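Local coordinates for BolA-like protein (Babesia bovis, PDB 3O2E) that is of unestablished function but, as a member of the BolA/IbaG family, may bind a 2Fe-2S cluster, at residues A[71-76]-A[89-95]. Numbering follows the deposited sequence.
Sequences RQRLVN and FTMKCLT
Arg71 NH1 donates to the backbone carbonyl of Cys93, with NH1 3.0 Å from Cys93 O, and also forms a salt bridge with Glu98, so two acceptors grip this one nitrogen. The bond to Cys93 is bent (N-H...O 142°). Cys93 O lies at the edge of the guanidinium, nearly in its plane, whereas NH1 stands well above the carbonyl plane. Because the chain is extended from CG to NE, the guanidinium is carried past Cys93 to Thr95, whose methyl CG2 comes within 3.6 Å of Arg71 NH2. A further bond from NE to Lys66 O helps fix the rotation of the group, and its positive charge probably stabilises the Glu98 carboxylate. Nearer the backbone, the CB atoms of Arg71 and Cys93 meet at 3.8 Å.

Val75 and Met91 reach toward each other tip to tip, Met91 SD lying 3.5 Å from Val75 CB and close to both methyls. Those methyls then diverge: Val75 CG2 meets Cys93 SG at 3.9 Å, while Val75 CG1 approaches Phe89 CE2 at 3.8 Å. Met91 bends at chi3 (84°), which turns its CE toward Asn76 and brings it 3.5 Å from Asn76 OD1. A water donates to Asn76 OD1 and, weakly, to Phe89 O, linking helix and strand beside this methyl.

The segment axes approach to 9.2 Å at 118°, so helix 68-78 crosses strand 86-94 steeply, within the beta-alpha-beta unit begun by strand 52-59. Phe63 packs against Arg71, Val75 and Cys93, and helix 25-36 touches Val75 and Phe89, while Thr95 caps helix 96-101 through Glu98 N and strand 86-94 pairs through its backbone with strand 52-59.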
ATOM      1  N   ARG A  71      -9.980  -5.451   0.195  1.00 16.84           N
ATOM      2  CA  ARG A  71      -9.066  -4.298   0.022  1.00 15.21           C
ATOM      3  C   ARG A  71      -7.592  -4.708   0.123  1.00 15.07           C
ATOM      4  O   ARG A  71      -6.766  -4.342  -0.717  1.00 15.03           O
ATOM      5  CB  ARG A  71      -9.385  -3.231   1.062  1.00 14.31           C
ATOM      6  CG  ARG A  71     -10.768  -2.630   0.871  1.00 15.33           C
ATOM      7  CD  ARG A  71     -11.073  -1.585   1.933  1.00 14.05           C
ATOM      8  NE  ARG A  71     -12.475  -1.210   1.833  1.00 17.07           N
ATOM      9  CZ  ARG A  71     -12.989  -0.089   2.308  1.00 16.20           C
ATOM     10  NH1 ARG A  71     -12.217   0.781   2.914  1.00 17.21           N
ATOM     11  NH2 ARG A  71     -14.273   0.176   2.125  1.00 21.63           N
ATOM     12  N   GLN A  72      -7.264  -5.471   1.158  1.00 16.10           N
ATOM     13  CA  GLN A  72      -5.902  -5.963   1.345  1.00 17.18           C
ATOM     14  C   GLN A  72      -5.443  -6.797   0.188  1.00 16.88           C
ATOM     15  O   GLN A  72      -4.337  -6.615  -0.320  1.00 16.54           O
ATOM     16  CB  GLN A  72      -5.789  -6.754   2.618  1.00 18.41           C
ATOM     17  CG  GLN A  72      -5.937  -5.906   3.856  1.00 22.58           C
ATOM     18  CD  GLN A  72      -5.847  -6.756   5.120  1.00 29.91           C
ATOM     19  OE1 GLN A  72      -4.982  -7.630   5.244  1.00 36.86           O
ATOM     20  NE2 GLN A  72      -6.766  -6.530   6.041  1.00 34.34           N
ATOM     21  N   ARG A  73      -6.318  -7.666  -0.293  1.00 17.55           N
ATOM     22  CA  ARG A  73      -6.007  -8.401  -1.512  1.00 17.65           C
ATOM     23  C   ARG A  73      -5.654  -7.543  -2.710  1.00 17.44           C
ATOM     24  O   ARG A  73      -4.709  -7.833  -3.463  1.00 18.55           O
ATOM     25  CB  ARG A  73      -7.158  -9.333  -1.831  1.00 18.26           C
ATOM     26  CG  ARG A  73      -7.224 -10.433  -0.845  1.00 17.96           C
ATOM     27  CD  ARG A  73      -8.547 -11.088  -0.847  1.00 21.70           C
ATOM     28  NE  ARG A  73      -8.457 -12.367  -0.204  1.00 23.10           N
ATOM     29  CZ  ARG A  73      -9.468 -13.060   0.280  1.00 28.81           C
ATOM     30  NH1 ARG A  73     -10.699 -12.584   0.249  1.00 32.16           N
ATOM     31  NH2 ARG A  73      -9.237 -14.247   0.816  1.00 31.30           N
ATOM     32  N   LEU A  74      -6.411  -6.477  -2.904  1.00 17.68           N
ATOM     33  CA  LEU A  74      -6.161  -5.590  -4.015  1.00 17.43           C
ATOM     34  C   LEU A  74      -4.790  -4.910  -3.903  1.00 14.98           C
ATOM     35  O   LEU A  74      -4.092  -4.748  -4.874  1.00 14.55           O
ATOM     36  CB  LEU A  74      -7.283  -4.559  -4.063  1.00 18.64           C
ATOM     37  CG  LEU A  74      -7.509  -3.704  -5.296  1.00 21.66           C
ATOM     38  CD1 LEU A  74      -7.810  -4.546  -6.511  1.00 25.22           C
ATOM     39  CD2 LEU A  74      -8.661  -2.751  -5.002  1.00 21.03           C
ATOM     40  N   VAL A  75      -4.441  -4.461  -2.721  1.00 13.89           N
ATOM     41  CA  VAL A  75      -3.130  -3.839  -2.497  1.00 14.13           C
ATOM     42  C   VAL A  75      -2.004  -4.818  -2.702  1.00 14.09           C
ATOM     43  O   VAL A  75      -1.019  -4.504  -3.374  1.00 15.53           O
ATOM     44  CB  VAL A  75      -3.074  -3.192  -1.126  1.00 13.41           C
ATOM     45  CG1 VAL A  75      -1.685  -2.600  -0.848  1.00 13.39           C
ATOM     46  CG2 VAL A  75      -4.178  -2.139  -1.060  1.00 15.59           C
ATOM     47  N   ASN A  76      -2.156  -6.032  -2.192  1.00 15.57           N
ATOM     48  CA  ASN A  76      -1.120  -7.049  -2.365  1.00 15.22           C
ATOM     49  C   ASN A  76      -0.980  -7.444  -3.808  1.00 15.80           C
ATOM     50  O   ASN A  76       0.104  -7.671  -4.278  1.00 14.62           O
ATOM     51  CB  ASN A  76      -1.448  -8.269  -1.568  1.00 16.13           C
ATOM     52  CG  ASN A  76      -1.369  -8.037  -0.102  1.00 17.10           C
ATOM     53  OD1 ASN A  76      -0.629  -7.177   0.383  1.00 16.12           O
ATOM     54  ND2 ASN A  76      -2.111  -8.825   0.624  1.00 17.85           N
ATOM     55  N   PHE A  89       4.713  -6.007   5.223  1.00 15.62           N
ATOM     56  CA  PHE A  89       3.926  -4.977   4.613  1.00 15.16           C
ATOM     57  C   PHE A  89       2.618  -4.883   5.364  1.00 15.94           C
ATOM     58  O   PHE A  89       1.906  -5.893   5.541  1.00 18.81           O
ATOM     59  CB  PHE A  89       3.720  -5.261   3.135  1.00 14.97           C
ATOM     60  CG  PHE A  89       3.109  -4.101   2.391  1.00 16.93           C
ATOM     61  CD1 PHE A  89       3.901  -3.145   1.800  1.00 18.86           C
ATOM     62  CD2 PHE A  89       1.717  -3.980   2.287  1.00 19.80           C
ATOM     63  CE1 PHE A  89       3.340  -2.056   1.111  1.00 20.35           C
ATOM     64  CE2 PHE A  89       1.154  -2.921   1.590  1.00 23.29           C
ATOM     65  CZ  PHE A  89       1.994  -1.930   1.017  1.00 20.93           C
ATOM     66  N   THR A  90       2.351  -3.694   5.885  1.00 15.04           N
ATOM     67  CA  THR A  90       1.119  -3.398   6.564  1.00 14.92           C
ATOM     68  C   THR A  90       0.441  -2.217   5.856  1.00 13.95           C
ATOM     69  O   THR A  90       1.066  -1.449   5.117  1.00 12.80           O
ATOM     70  CB  THR A  90       1.314  -3.053   8.038  1.00 15.45           C
ATOM     71  OG1 THR A  90       2.054  -1.839   8.145  1.00 16.44           O
ATOM     72  CG2 THR A  90       2.041  -4.168   8.799  1.00 16.07           C
ATOM     73  N   MET A  91      -0.868  -2.088   6.088  1.00 14.72           N
ATOM     74  CA  MET A  91      -1.668  -1.106   5.368  1.00 13.47           C
ATOM     75  C   MET A  91      -2.951  -0.720   6.107  1.00 13.76           C
ATOM     76  O   MET A  91      -3.445  -1.451   6.993  1.00 13.54           O
ATOM     77  CB  MET A  91      -1.986  -1.625   3.963  1.00 14.07           C
ATOM     78  CG  MET A  91      -3.069  -2.679   3.925  1.00 15.89           C
ATOM     79  SD  MET A  91      -3.307  -3.436   2.355  0.71 13.11           S
ATOM     80  CE  MET A  91      -2.039  -4.669   2.425  1.00 15.39           C
ATOM     81  N   LYS A  92      -3.439   0.470   5.766  1.00 14.03           N
ATOM     82  CA  LYS A  92      -4.765   0.941   6.159  1.00 14.24           C
ATOM     83  C   LYS A  92      -5.415   1.450   4.870  1.00 14.88           C
ATOM     84  O   LYS A  92      -4.812   2.247   4.153  1.00 13.79           O
ATOM     85  CB  LYS A  92      -4.650   2.054   7.199  1.00 15.41           C
ATOM     86  N   CYS A  93      -6.578   0.888   4.520  1.00 14.96           N
ATOM     87  CA  CYS A  93      -7.236   1.101   3.219  1.00 14.74           C
ATOM     88  C   CYS A  93      -8.607   1.812   3.453  1.00 15.02           C
ATOM     89  O   CYS A  93      -9.512   1.259   4.040  1.00 16.34           O
ATOM     90  CB  CYS A  93      -7.490  -0.215   2.485  1.00 14.19           C
ATOM     91  SG  CYS A  93      -6.087  -1.272   2.204  1.00 17.62           S
ATOM     92  N   LEU A  94      -8.734   3.018   2.977  1.00 14.48           N
ATOM     93  CA  LEU A  94      -9.968   3.767   3.097  1.00 15.67           C
ATOM     94  C   LEU A  94     -10.445   4.194   1.727  1.00 14.58           C
ATOM     95  O   LEU A  94      -9.647   4.481   0.828  1.00 13.41           O
ATOM     96  CB  LEU A  94      -9.730   5.025   3.932  1.00 16.99           C
ATOM     97  CG  LEU A  94      -9.397   4.939   5.434  1.00 19.51           C
ATOM     98  CD1 LEU A  94      -7.985   4.523   5.579  1.00 20.91           C
ATOM     99  CD2 LEU A  94      -9.583   6.314   6.100  1.00 24.83           C
ATOM    100  N   THR A  95     -11.750   4.314   1.588  1.00 14.91           N
ATOM    101  CA  THR A  95     -12.306   5.009   0.456  1.00 15.37           C
ATOM    102  C   THR A  95     -12.195   6.515   0.727  1.00 16.19           C
ATOM    103  O   THR A  95     -12.072   6.945   1.895  1.00 16.24           O
ATOM    104  CB  THR A  95     -13.785   4.627   0.218  1.00 16.15           C
ATOM    105  OG1 THR A  95     -14.583   5.119   1.302  1.00 18.68           O
ATOM    106  CG2 THR A  95     -13.964   3.119   0.075  1.00 15.17           C
TER
HETATM  107  O   HOH W   1       0.533  -7.772   3.170  1.00 27.40           O